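PDB 2II2: alpha-11 giardin from Giardia intestinalis, which binds calcium as a member of the annexin family and is thought to take part in parasite attachment and in the cytoskeleton of the ventral disk. Local coordinates for residues D123-F128 / A145-R150; N92-I97 / D130-T135; E35-L40 / L71-N76; S78-V83 / T260-D265. All blocks are in the same frame, centred on the assembly; numbering follows the deposited sequence.

Contact 1: D123-F128 / A145-R150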
loop_
_atom_site.group_PDB
_atom_site.type_symbol
_atom_site.label_atom_id
_atom_site.label_comp_id
_atom_site.label_asym_id
_atom_site.label_seq_id
_atom_site.Cartn_x
_atom_site.Cartn_y
_atom_site.Cartn_z
ATOM N N ASP A 123 18.551 7.349 9.100
ATOM C CA ASP A 123 17.279 7.146 9.780
ATOM C C ASP A 123 16.144 7.608 8.880
ATOM O O ASP A 123 16.195 8.691 8.306
ATOM C CB ASP A 123 17.223 7.951 11.091
ATOM C CG ASP A 123 18.251 7.492 12.118
ATOM O OD1 ASP A 123 18.641 6.310 12.106
ATOM O OD2 ASP A 123 18.656 8.331 12.961
ATOM N N LEU A 124 15.110 6.786 8.781
ATOM C CA LEU A 124 13.913 7.133 8.031
ATOM C C LEU A 124 13.330 8.482 8.443
ATOM O O LEU A 124 13.051 9.334 7.591
ATOM C CB LEU A 124 12.872 6.016 8.232
ATOM C CG LEU A 124 11.585 6.245 7.420
ATOM C CD1 LEU A 124 11.853 6.273 5.947
ATOM C CD2 LEU A 124 10.562 5.141 7.717
ATOM N N LEU A 125 13.160 8.685 9.749
ATOM C CA LEU A 125 12.597 9.948 10.232
ATOM C C LEU A 125 13.460 11.136 9.829
ATOM O O LEU A 125 12.930 12.174 9.464
ATOM C CB LEU A 125 12.388 9.928 11.751
ATOM C CG LEU A 125 11.782 11.192 12.373
ATOM C CD1 LEU A 125 10.447 11.575 11.767
ATOM C CD2 LEU A 125 11.663 11.006 13.891
ATOM N N GLN A 126 14.781 10.979 9.860
ATOM C CA GLN A 126 15.667 12.087 9.476
ATOM C C GLN A 126 15.552 12.426 7.978
ATOM O O GLN A 126 15.539 13.597 7.578
ATOM C CB GLN A 126 17.108 11.781 9.881
ATOM C CG GLN A 126 18.030 12.991 9.887
ATOM C CD GLN A 126 17.558 14.125 10.785
ATOM O OE1 GLN A 126 16.862 13.922 11.783
ATOM N NE2 GLN A 126 17.954 15.333 10.438
ATOM N N ASP A 127 15.407 11.382 7.163
ATOM C CA ASP A 127 15.155 11.625 5.752
ATOM C C ASP A 127 13.807 12.305 5.534
ATOM O O ASP A 127 13.696 13.165 4.656
ATOM C CB ASP A 127 15.257 10.321 4.950
ATOM C CG ASP A 127 16.708 9.914 4.638
ATOM O OD1 ASP A 127 17.643 10.673 4.961
ATOM O OD2 ASP A 127 16.903 8.800 4.109
ATOM N N PHE A 128 12.784 11.942 6.313
ATOM C CA PHE A 128 11.520 12.687 6.272
ATOM C C PHE A 128 11.711 14.151 6.674
ATOM O O PHE A 128 11.204 15.053 5.994
ATOM C CB PHE A 128 10.456 12.038 7.158
ATOM C CG PHE A 128 9.824 10.788 6.566
ATOM C CD1 PHE A 128 10.325 10.143 5.431
ATOM C CD2 PHE A 128 8.724 10.227 7.216
ATOM C CE1 PHE A 128 9.711 8.997 4.943
ATOM C CE2 PHE A 128 8.108 9.091 6.735
ATOM C CZ PHE A 128 8.595 8.474 5.622
ATOM N N ALA A 145 2.867 9.462 11.231
ATOM C CA ALA A 145 2.736 8.009 11.174
ATOM C C ALA A 145 3.916 7.306 11.834
ATOM O O ALA A 145 3.751 6.279 12.493
ATOM C CB ALA A 145 2.608 7.526 9.720
ATOM N N ILE A 146 5.114 7.836 11.633
ATOM C CA ILE A 146 6.283 7.183 12.183
ATOM C C ILE A 146 6.672 7.688 13.582
ATOM O O ILE A 146 7.377 6.998 14.300
ATOM C CB ILE A 146 7.458 7.102 11.165
ATOM C CG1 ILE A 146 8.021 8.484 10.848
ATOM C CG2 ILE A 146 7.041 6.290 9.877
ATOM C CD1 ILE A 146 9.374 8.420 10.080
ATOM N N ARG A 147 6.182 8.863 13.985
ATOM C CA ARG A 147 6.520 9.452 15.286
ATOM C C ARG A 147 5.548 9.107 16.397
ATOM O O ARG A 147 5.967 8.982 17.544
ATOM C CB ARG A 147 6.596 10.969 15.163
ATOM C CG ARG A 147 7.861 11.493 14.513
ATOM C CD ARG A 147 7.754 12.968 14.158
ATOM N NE ARG A 147 7.033 13.779 15.143
ATOM C CZ ARG A 147 6.475 14.964 14.882
ATOM N NH1 ARG A 147 6.543 15.503 13.659
ATOM N NH2 ARG A 147 5.835 15.619 15.843
ATOM N N GLU A 148 4.258 9.000 16.075
ATOM C CA GLU A 148 3.231 9.008 17.110
ATOM C C GLU A 148 2.617 7.648 17.355
ATOM O O GLU A 148 2.413 6.864 16.422
ATOM C CB GLU A 148 2.117 9.982 16.720
ATOM C CG GLU A 148 2.551 11.436 16.657
ATOM C CD GLU A 148 2.701 12.042 18.034
ATOM O OE1 GLU A 148 2.176 11.448 18.999
ATOM O OE2 GLU A 148 3.327 13.115 18.145
ATOM N N ASN A 149 2.243 7.433 18.613
ATOM C CA ASN A 149 1.595 6.212 19.041
ATOM C C ASN A 149 0.111 6.452 19.265
ATOM O O ASN A 149 -0.349 7.609 19.317
ATOM C CB ASN A 149 2.230 5.676 20.329
ATOM C CG ASN A 149 3.717 5.439 20.198
ATOM O OD1 ASN A 149 4.199 5.023 19.153
ATOM N ND2 ASN A 149 4.454 5.690 21.282
ATOM N N ARG A 150 -0.637 5.353 19.343
ATOM C CA ARG A 150 -2.075 5.380 19.617
ATOM C C ARG A 150 -2.276 5.341 21.151
ATOM O O ARG A 150 -1.616 4.562 21.847
ATOM C CB ARG A 150 -2.784 4.195 18.910
ATOM C CG ARG A 150 -2.578 4.102 17.345
ATOM C CD ARG A 150 -3.050 2.758 16.683
ATOM N NE ARG A 150 -4.456 2.810 16.273
ATOM C CZ ARG A 150 -5.162 1.871 15.635
ATOM N NH1 ARG A 150 -4.647 0.711 15.248
ATOM N NH2 ARG A 150 -6.428 2.148 15.350
#

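Contact 2: N92-I97 / D130-T135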
loop_
_atom_site.group_PDB
_atom_site.type_symbol
_atom_site.label_atom_id
_atom_site.label_comp_id
_atom_site.label_asym_id
_atom_site.label_seq_id
_atom_site.Cartn_x
_atom_site.Cartn_y
_atom_site.Cartn_z
ATOM N N ASN A 92 8.473 13.690 -4.393
ATOM C CA ASN A 92 7.904 12.710 -3.470
ATOM C C ASN A 92 6.578 12.159 -3.963
ATOM O O ASN A 92 5.648 12.912 -4.262
ATOM C CB ASN A 92 7.723 13.282 -2.077
ATOM C CG ASN A 92 9.042 13.544 -1.387
ATOM O OD1 ASN A 92 10.036 12.847 -1.616
ATOM N ND2 ASN A 92 9.058 14.545 -0.519
ATOM N N ASP A 93 6.506 10.834 -4.048
ATOM C CA ASP A 93 5.254 10.150 -4.382
ATOM C C ASP A 93 4.588 9.818 -3.051
ATOM O O ASP A 93 4.877 8.780 -2.396
ATOM C CB ASP A 93 5.542 8.866 -5.156
ATOM C CG ASP A 93 4.289 8.079 -5.499
ATOM O OD1 ASP A 93 3.211 8.455 -5.003
ATOM O OD2 ASP A 93 4.377 7.086 -6.242
ATOM N N PHE A 94 3.739 10.734 -2.585
ATOM C CA PHE A 94 3.075 10.514 -1.321
ATOM C C PHE A 94 2.188 9.277 -1.340
ATOM O O PHE A 94 1.989 8.654 -0.286
ATOM C CB PHE A 94 2.253 11.734 -0.899
ATOM C CG PHE A 94 3.086 12.855 -0.368
ATOM C CD1 PHE A 94 3.104 14.070 -1.022
ATOM C CD2 PHE A 94 3.853 12.704 0.782
ATOM C CE1 PHE A 94 3.864 15.148 -0.528
ATOM C CE2 PHE A 94 4.626 13.774 1.278
ATOM C CZ PHE A 94 4.622 14.989 0.621
ATOM N N ARG A 95 1.615 8.932 -2.490
ATOM C CA ARG A 95 0.745 7.751 -2.496
ATOM C C ARG A 95 1.540 6.522 -2.018
ATOM O O ARG A 95 1.057 5.735 -1.210
ATOM C CB ARG A 95 0.159 7.486 -3.875
ATOM C CG ARG A 95 -0.818 8.530 -4.344
ATOM C CD ARG A 95 -1.476 8.079 -5.635
ATOM N NE ARG A 95 -2.562 8.964 -6.027
ATOM C CZ ARG A 95 -2.403 10.141 -6.633
ATOM N NH1 ARG A 95 -1.191 10.580 -6.961
ATOM N NH2 ARG A 95 -3.464 10.887 -6.938
ATOM N N ALA A 96 2.762 6.389 -2.540
ATOM C CA ALA A 96 3.602 5.236 -2.227
ATOM C C ALA A 96 4.109 5.294 -0.779
ATOM O O ALA A 96 4.135 4.280 -0.065
ATOM C CB ALA A 96 4.772 5.135 -3.188
ATOM N N ILE A 97 4.537 6.482 -0.324
ATOM C CA ILE A 97 4.989 6.600 1.070
ATOM C C ILE A 97 3.844 6.272 2.029
ATOM O O ILE A 97 4.024 5.535 3.003
ATOM C CB ILE A 97 5.558 8.021 1.366
ATOM C CG1 ILE A 97 6.721 8.355 0.413
ATOM C CG2 ILE A 97 6.005 8.085 2.813
ATOM C CD1 ILE A 97 7.065 9.846 0.359
ATOM N N ASP A 130 14.434 15.949 6.452
ATOM C CA ASP A 130 15.211 16.666 5.446
ATOM C C ASP A 130 14.474 16.844 4.109
ATOM O O ASP A 130 14.707 17.835 3.407
ATOM C CB ASP A 130 16.543 15.966 5.187
ATOM C CG ASP A 130 17.612 16.362 6.174
ATOM O OD1 ASP A 130 17.751 17.578 6.444
ATOM O OD2 ASP A 130 18.320 15.454 6.659
ATOM N N GLN A 131 13.594 15.901 3.765
ATOM C CA GLN A 131 13.080 15.827 2.398
ATOM C C GLN A 131 11.573 16.064 2.252
ATOM O O GLN A 131 11.083 16.135 1.128
ATOM C CB GLN A 131 13.449 14.488 1.743
ATOM C CG GLN A 131 14.941 14.248 1.599
ATOM C CD GLN A 131 15.266 12.924 0.936
ATOM O OE1 GLN A 131 14.594 12.510 0.007
ATOM N NE2 GLN A 131 16.312 12.263 1.416
ATOM N N ILE A 132 10.849 16.113 3.375
ATOM C CA ILE A 132 9.398 16.310 3.369
ATOM C C ILE A 132 9.027 17.490 4.254
ATOM O O ILE A 132 8.802 17.315 5.451
ATOM C CB ILE A 132 8.632 15.029 3.865
ATOM C CG1 ILE A 132 9.028 13.817 3.018
ATOM C CG2 ILE A 132 7.132 15.258 3.757
ATOM C CD1 ILE A 132 8.398 12.493 3.503
ATOM N N PRO A 133 8.965 18.692 3.659
ATOM C CA PRO A 133 8.518 19.863 4.428
ATOM C C PRO A 133 7.118 19.625 4.966
ATOM O O PRO A 133 6.301 18.939 4.325
ATOM C CB PRO A 133 8.506 20.982 3.386
ATOM C CG PRO A 133 9.524 20.545 2.385
ATOM C CD PRO A 133 9.342 19.059 2.290
ATOM N N LEU A 134 6.869 20.179 6.151
ATOM C CA LEU A 134 5.560 20.050 6.797
ATOM C C LEU A 134 4.607 21.136 6.382
ATOM O O LEU A 134 4.657 22.260 6.901
ATOM C CB LEU A 134 5.683 19.998 8.315
ATOM C CG LEU A 134 6.201 18.658 8.840
ATOM C CD1 LEU A 134 6.567 18.725 10.328
ATOM C CD2 LEU A 134 5.196 17.529 8.603
ATOM N N THR A 135 3.751 20.818 5.422
ATOM C CA THR A 135 2.827 21.803 4.881
ATOM C C THR A 135 1.431 21.155 4.834
ATOM O O THR A 135 0.505 21.513 5.573
ATOM C CB THR A 135 3.309 22.297 3.487
ATOM O OG1 THR A 135 3.504 21.172 2.608
ATOM C CG2 THR A 135 4.645 23.084 3.603
#

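Contact 3: E35-L40 / L71-N76. With SO4 (sulfate ion), chain B.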
loop_
_atom_site.group_PDB
_atom_site.type_symbol
_atom_site.label_atom_id
_atom_site.label_comp_id
_atom_site.label_asym_id
_atom_site.label_seq_id
_atom_site.Cartn_x
_atom_site.Cartn_y
_atom_site.Cartn_z
ATOM N N GLU A 35 6.838 -18.231 3.129
ATOM C CA GLU A 35 8.010 -18.901 3.680
ATOM C C GLU A 35 8.746 -19.644 2.559
ATOM O O GLU A 35 9.987 -19.632 2.504
ATOM C CB GLU A 35 7.577 -19.867 4.768
ATOM C CG GLU A 35 8.713 -20.616 5.412
ATOM C CD GLU A 35 8.205 -21.636 6.398
ATOM O OE1 GLU A 35 7.359 -21.256 7.239
ATOM O OE2 GLU A 35 8.640 -22.811 6.325
ATOM N N GLU A 36 7.981 -20.325 1.701
ATOM C CA GLU A 36 8.553 -21.061 0.575
ATOM C C GLU A 36 9.192 -20.139 -0.459
ATOM O O GLU A 36 10.227 -20.494 -1.032
ATOM C CB GLU A 36 7.503 -21.969 -0.080
ATOM C CG GLU A 36 7.057 -23.129 0.813
ATOM C CD GLU A 36 5.818 -23.829 0.307
ATOM O OE1 GLU A 36 5.039 -23.234 -0.447
ATOM O OE2 GLU A 36 5.590 -24.995 0.708
ATOM N N ARG A 37 8.593 -18.970 -0.709
ATOM C CA ARG A 37 9.211 -18.076 -1.692
ATOM C C ARG A 37 10.603 -17.677 -1.231
ATOM O O ARG A 37 11.533 -17.604 -2.039
ATOM C CB ARG A 37 8.366 -16.829 -1.964
ATOM C CG ARG A 37 7.097 -17.127 -2.708
ATOM C CD ARG A 37 6.414 -15.880 -3.174
ATOM N NE ARG A 37 5.920 -15.004 -2.113
ATOM C CZ ARG A 37 4.771 -15.151 -1.450
ATOM N NH1 ARG A 37 3.979 -16.197 -1.677
ATOM N NH2 ARG A 37 4.408 -14.251 -0.543
ATOM N N LYS A 38 10.744 -17.432 0.069
ATOM C CA LYS A 38 12.032 -17.004 0.619
ATOM C C LYS A 38 13.061 -18.134 0.485
ATOM O O LYS A 38 14.198 -17.937 0.016
ATOM C CB LYS A 38 11.861 -16.597 2.089
ATOM C CG LYS A 38 13.113 -16.010 2.755
ATOM C CD LYS A 38 12.857 -15.728 4.252
ATOM C CE LYS A 38 14.068 -15.064 4.895
ATOM N NZ LYS A 38 13.822 -14.746 6.317
ATOM N N GLU A 39 12.649 -19.335 0.876
ATOM C CA GLU A 39 13.528 -20.515 0.729
ATOM C C GLU A 39 13.915 -20.776 -0.722
ATOM O O GLU A 39 15.069 -21.090 -1.022
ATOM C CB GLU A 39 12.874 -21.763 1.323
ATOM C CG GLU A 39 12.809 -21.732 2.843
ATOM C CD GLU A 39 12.223 -22.994 3.472
ATOM O OE1 GLU A 39 11.492 -23.771 2.801
ATOM O OE2 GLU A 39 12.502 -23.219 4.669
ATOM N N LEU A 40 12.949 -20.651 -1.627
ATOM C CA LEU A 40 13.202 -20.883 -3.031
ATOM C C LEU A 40 14.228 -19.867 -3.546
ATOM O O LEU A 40 15.156 -20.234 -4.262
ATOM C CB LEU A 40 11.898 -20.813 -3.804
ATOM C CG LEU A 40 11.940 -21.207 -5.273
ATOM C CD1 LEU A 40 10.554 -21.709 -5.669
ATOM C CD2 LEU A 40 12.336 -20.032 -6.167
ATOM N N LEU A 71 8.030 -7.093 -6.291
ATOM C CA LEU A 71 7.604 -6.814 -4.931
ATOM C C LEU A 71 7.048 -8.064 -4.255
ATOM O O LEU A 71 7.413 -8.372 -3.110
ATOM C CB LEU A 71 6.560 -5.690 -4.913
ATOM C CG LEU A 71 7.035 -4.281 -5.269
ATOM C CD1 LEU A 71 5.844 -3.340 -5.315
ATOM C CD2 LEU A 71 8.115 -3.747 -4.297
ATOM N N GLY A 72 6.196 -8.795 -4.971
ATOM C CA GLY A 72 5.542 -9.969 -4.399
ATOM C C GLY A 72 6.530 -11.084 -4.045
ATOM O O GLY A 72 6.344 -11.776 -3.045
ATOM N N TRP A 73 7.582 -11.269 -4.842
ATOM C CA TRP A 73 8.602 -12.288 -4.540
ATOM C C TRP A 73 9.553 -11.930 -3.400
ATOM O O TRP A 73 10.238 -12.800 -2.886
ATOM C CB TRP A 73 9.413 -12.611 -5.808
ATOM C CG TRP A 73 8.810 -13.685 -6.614
ATOM C CD1 TRP A 73 8.003 -13.579 -7.711
ATOM C CD2 TRP A 73 8.960 -15.075 -6.363
ATOM N NE1 TRP A 73 7.659 -14.835 -8.164
ATOM C CE2 TRP A 73 8.234 -15.772 -7.355
ATOM C CE3 TRP A 73 9.669 -15.815 -5.404
ATOM C CZ2 TRP A 73 8.178 -17.175 -7.413
ATOM C CZ3 TRP A 73 9.614 -17.222 -5.469
ATOM C CH2 TRP A 73 8.864 -17.875 -6.453
ATOM N N ASP A 74 9.640 -10.643 -3.057
ATOM C CA ASP A 74 10.590 -10.211 -2.028
ATOM C C ASP A 74 10.010 -10.426 -0.625
ATOM O O ASP A 74 8.810 -10.687 -0.463
ATOM C CB ASP A 74 10.877 -8.708 -2.224
ATOM C CG ASP A 74 12.222 -8.261 -1.641
ATOM O OD1 ASP A 74 12.922 -9.063 -0.981
ATOM O OD2 ASP A 74 12.564 -7.082 -1.888
ATOM N N CYS A 75 10.868 -10.298 0.388
ATOM C CA CYS A 75 10.396 -10.158 1.772
ATOM C C CYS A 75 9.709 -8.799 1.952
ATOM O O CYS A 75 10.130 -7.789 1.359
ATOM C CB CYS A 75 11.544 -10.345 2.759
ATOM S SG CYS A 75 12.120 -12.058 2.776
ATOM N N ASN A 76 8.650 -8.771 2.764
ATOM C CA ASN A 76 7.779 -7.606 2.825
ATOM C C ASN A 76 8.510 -6.336 3.287
ATOM O O ASN A 76 8.280 -5.250 2.746
ATOM C CB ASN A 76 6.612 -7.936 3.743
ATOM C CG ASN A 76 5.614 -6.835 3.806
ATOM O OD1 ASN A 76 5.599 -6.038 4.754
ATOM N ND2 ASN A 76 4.768 -6.763 2.790
HETATM S S SO4 B . 8.427 -12.225 4.770
HETATM O O1 SO4 B . 7.468 -12.617 5.803
HETATM O O2 SO4 B . 8.954 -13.431 4.139
HETATM O O3 SO4 B . 7.813 -11.334 3.779
HETATM O O4 SO4 B . 9.545 -11.525 5.414
HETATM O O HOH W 1 4.604 -11.360 -1.013
HETATM O O HOH W 2 7.291 -13.088 -0.513
#

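Contact 4: S78-V83 / T260-D265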
loop_
_atom_site.group_PDB
_atom_site.type_symbol
_atom_site.label_atom_id
_atom_site.label_comp_id
_atom_site.label_asym_id
_atom_site.label_seq_id
_atom_site.Cartn_x
_atom_site.Cartn_y
_atom_site.Cartn_z
ATOM N N SER A 78 11.754 -5.591 3.063
ATOM C CA SER A 78 12.642 -5.174 1.989
ATOM C C SER A 78 11.872 -4.458 0.882
ATOM O O SER A 78 12.294 -3.410 0.391
ATOM C CB SER A 78 13.378 -6.388 1.414
ATOM O OG SER A 78 14.076 -6.067 0.245
ATOM N N ALA A 79 10.715 -5.004 0.540
ATOM C CA ALA A 79 9.848 -4.386 -0.457
ATOM C C ALA A 79 9.460 -2.970 -0.022
ATOM O O ALA A 79 9.503 -2.027 -0.818
ATOM C CB ALA A 79 8.605 -5.241 -0.678
ATOM N N ARG A 80 9.069 -2.815 1.239
ATOM C CA ARG A 80 8.704 -1.493 1.756
ATOM C C ARG A 80 9.870 -0.518 1.672
ATOM O O ARG A 80 9.671 0.648 1.284
ATOM C CB ARG A 80 8.232 -1.603 3.200
ATOM C CG ARG A 80 6.873 -2.290 3.371
ATOM C CD ARG A 80 6.446 -2.209 4.810
ATOM N NE ARG A 80 5.409 -3.198 5.102
ATOM C CZ ARG A 80 4.164 -2.924 5.496
ATOM N NH1 ARG A 80 3.733 -1.675 5.670
ATOM N NH2 ARG A 80 3.339 -3.929 5.721
ATOM N N VAL A 81 11.074 -0.959 2.052
ATOM C CA VAL A 81 12.240 -0.080 1.941
ATOM C C VAL A 81 12.427 0.372 0.486
ATOM O O VAL A 81 12.630 1.569 0.208
ATOM C CB VAL A 81 13.508 -0.793 2.457
ATOM C CG1 VAL A 81 14.774 -0.003 2.091
ATOM C CG2 VAL A 81 13.431 -1.013 3.962
ATOM N N ASN A 82 12.334 -0.572 -0.442
ATOM C CA ASN A 82 12.505 -0.230 -1.860
ATOM C C ASN A 82 11.458 0.770 -2.343
ATOM O O ASN A 82 11.769 1.710 -3.069
ATOM C CB ASN A 82 12.564 -1.489 -2.732
ATOM C CG ASN A 82 13.758 -2.352 -2.380
ATOM O OD1 ASN A 82 14.719 -1.876 -1.776
ATOM N ND2 ASN A 82 13.684 -3.617 -2.716
ATOM N N VAL A 83 10.222 0.591 -1.916
ATOM C CA VAL A 83 9.138 1.491 -2.297
ATOM C C VAL A 83 9.416 2.905 -1.769
ATOM O O VAL A 83 9.228 3.881 -2.496
ATOM C CB VAL A 83 7.783 0.960 -1.764
ATOM C CG1 VAL A 83 6.698 2.039 -1.871
ATOM C CG2 VAL A 83 7.366 -0.304 -2.526
ATOM N N THR A 260 -0.916 -4.625 -4.354
ATOM C CA THR A 260 -0.952 -6.079 -4.413
ATOM C C THR A 260 0.340 -6.701 -3.892
ATOM O O THR A 260 0.318 -7.611 -3.080
ATOM C CB THR A 260 -1.181 -6.517 -5.882
ATOM O OG1 THR A 260 -2.440 -6.008 -6.341
ATOM C CG2 THR A 260 -1.179 -8.000 -6.026
ATOM N N GLY A 261 1.479 -6.219 -4.390
ATOM C CA GLY A 261 2.752 -6.788 -3.989
ATOM C C GLY A 261 2.994 -6.704 -2.493
ATOM O O GLY A 261 3.494 -7.655 -1.875
ATOM N N LEU A 262 2.677 -5.549 -1.918
ATOM C CA LEU A 262 2.893 -5.357 -0.488
ATOM C C LEU A 262 1.906 -6.094 0.446
ATOM O O LEU A 262 2.287 -6.566 1.524
ATOM C CB LEU A 262 2.876 -3.876 -0.113
ATOM C CG LEU A 262 3.978 -2.989 -0.698
ATOM C CD1 LEU A 262 3.754 -1.526 -0.302
ATOM C CD2 LEU A 262 5.319 -3.468 -0.142
ATOM N N PHE A 263 0.629 -6.145 0.031
ATOM C CA PHE A 263 -0.410 -6.469 1.001
ATOM C C PHE A 263 -1.231 -7.711 0.701
ATOM O O PHE A 263 -2.100 -8.051 1.519
ATOM C CB PHE A 263 -1.332 -5.274 1.175
ATOM C CG PHE A 263 -0.625 -4.012 1.578
ATOM C CD1 PHE A 263 0.184 -3.974 2.710
ATOM C CD2 PHE A 263 -0.765 -2.846 0.812
ATOM C CE1 PHE A 263 0.842 -2.805 3.066
ATOM C CE2 PHE A 263 -0.118 -1.670 1.187
ATOM C CZ PHE A 263 0.681 -1.649 2.306
ATOM N N HIS A 264 -0.924 -8.407 -0.397
ATOM C CA HIS A 264 -1.789 -9.533 -0.781
ATOM C C HIS A 264 -1.855 -10.637 0.281
ATOM O O HIS A 264 -2.875 -11.313 0.398
ATOM C CB HIS A 264 -1.370 -10.139 -2.134
ATOM C CG HIS A 264 -0.063 -10.842 -2.063
ATOM N ND1 HIS A 264 0.033 -12.215 -2.015
ATOM C CD2 HIS A 264 1.197 -10.362 -1.916
ATOM C CE1 HIS A 264 1.305 -12.555 -1.893
ATOM N NE2 HIS A 264 2.033 -11.452 -1.789
ATOM N N ASP A 265 -0.756 -10.861 1.007
ATOM C CA ASP A 265 -0.795 -11.842 2.092
ATOM C C ASP A 265 -1.230 -11.207 3.406
ATOM O O ASP A 265 -2.109 -11.726 4.112
ATOM C CB ASP A 265 0.571 -12.532 2.365
ATOM C CG ASP A 265 0.975 -13.524 1.293
ATOM O OD1 ASP A 265 0.142 -14.332 0.813
ATOM O OD2 ASP A 265 2.173 -13.527 0.948
#

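Contact 1: D123-F128 / A145-R150
The I146 side chain lies across the start of helix 124-131, its CD1 methyl lodged among L124, L125 and F128. I146 belongs to the last turn of helix 137-147, so the contact brings the beginning of one helix up against the end of the next in the all-helical annexin fold. The closest approach is I146 CD1 to F128 CD2, at 3.4 Å; the methyl meets the ring obliquely. I146 CD1 also rests on the backbone of L125, 3.6 Å from L125 CA, and reaches L125 CD1 and, less closely, L124 CG. With chi1 at 67°, CG1 of I146 sits between its own backbone N and carbonyl carbon, and the extended chi2 carries CD1 straight out into this group.

One face of the F128 ring receives L124 CG from the preceding turn of its own helix, 4.1 Å above the plane and offset toward the rim. The ring then reaches inward to I97 and M88, while L124 packs on I84 and L112; these two side chains thus join the contact to helices 76-89, 94-102 and 106-120. No hydrogen bond links the two segments, and the contact is apolar throughout. Toward the surface it ends on L125, whose isobutyl group crosses the aliphatic part of R147 at about a right angle, R147 CG lying 3.8 Å from L125 CD1 and 3.9 Å from L125 CD2.

Contact 2: N92-I97 / D130-T135
Q131 offers its backbone carbonyl to the side-chain amide of N92: ND2 donates to Q131 O over 3.1 Å, with an N-H...O angle of 150°. The acceptor lies almost in the amide plane of N92, whereas the donor comes in from above the carbonyl plane of Q131, 38° out of it. The Q131 side chain turns to M88 of helix 76-89. At I132 the chain leaves helical geometry, and the branches of this one residue serve three partners. CG1 lies 3.6 Å from N92 ND2, the same donor nitrogen. CG2 is anti to the backbone N, which brings it to the edge of the F94 ring, in the ring plane and 3.8 Å from CE2. CD1 reaches deeper, to I97 CD1 at 4.3 Å. In the annexin fold this fastens the exit of helix 124-131 to the entry of helix 94-102, where D93 is the N-cap and its OD1 accepts a weak bond from A96 N. The I132 carbonyl is taken up by H143 NE2, and the I132 side chain also packs on S139. L134 and T135 do not touch 92-97; L134 packs on H143, and the T135 amide donates to S139 OG of helix 137-147.

Contact 3: E35-L40 / L71-N76
R37 lays its aliphatic chain over one face of the W73 indole. Its CD stands 4.1 Å from the centroid of the six-membered ring and 18° off the ring normal, a CH-pi contact. L40, one turn on, adds CD2 obliquely, 4.0 Å from W73 CZ3. A bend at chi3 (-65°) lifts the R37 guanidinium off the indole, the two planes 88° apart. The polar head turns toward the G72 carbonyl, with two waters between them: water 2 accepts from R37 NE at 2.8 Å, and water 1, weakly bonded to R37 NH2, donates to G72 O at 2.7 Å. In this annexin fold the contact ties helix 34-48 to the C-terminal end of helix 64-73, and K38 CD, 4.0 Å from C75 SG, adds the turn that follows. The side chain of W73 is about 9 Å from that of I60, which binds calcium in the calcium-bound form; no calcium is bound here. Further out, D265 forms a salt bridge with R37 NH2, T29 OG1 is hydrogen-bonded to W73 NE1, and the F52 ring meets the indole. A sulfate, probably from the crystallisation liquor, accepts from N76 N through O3 at 2.9 Å.

Contact 4: S78-V83 / T260-D265
The F263 ring carries L262 CB over the centre of one face, 3.7 Å above its plane, and takes the guanidinium of R80 at its edge. R80 NH2 comes within 3.8 Å of F263 CE1, close to the ring plane, and the two flat groups are turned 73° from each other, so they do not stack. The H264 ring, on the next residue, meets F305 rather than the 78-83 segment.

Across the contact L262 does most of the filling. Its CD2 lies 3.8 Å from A79 CB and 4.0 Å from R80 CG, and its CD1 approaches V83 CG2 more loosely, at 4.4 Å. A79 and L262 mark the nearest backbone approach, their CA atoms 7.0 Å apart. From CG to NE the R80 chain runs extended past L262, which delivers its charged end to F263. There the buried guanidinium is held by N76 OD1 at NE and by I103 O at NH1.

Helix 249-263, within the region matching the alpha-11 giardin annexin family domain, packs here on helix 76-89, near the middle of a molecule built without strands. V100 of helix 94-102 touches both L262 and V83, while L71 of helix 64-73 closes over A79 and V83.

How the contacts relate
From the N terminus, contact 3 closes first, tying helix 34-48 to the end of helix 64-73 and the turn that follows. Helix 76-89 then opens contact 4, the longest closure, which ends only when helix 249-263 returns from the C-terminal part of the chain. Contacts 1 and 2 both lie within this span. They cross, since 92-97 pairs with 130-135 while 123-128 pairs with 145-150, and both use helix 124-131; I97 and F128 join them. V83 CG1 against A96 O connects contact 4 to contact 2, whereas the R37-D265 salt bridge connects it to contact 3. The N-terminal and C-terminal parts are thus packed together beside the 92-150 region.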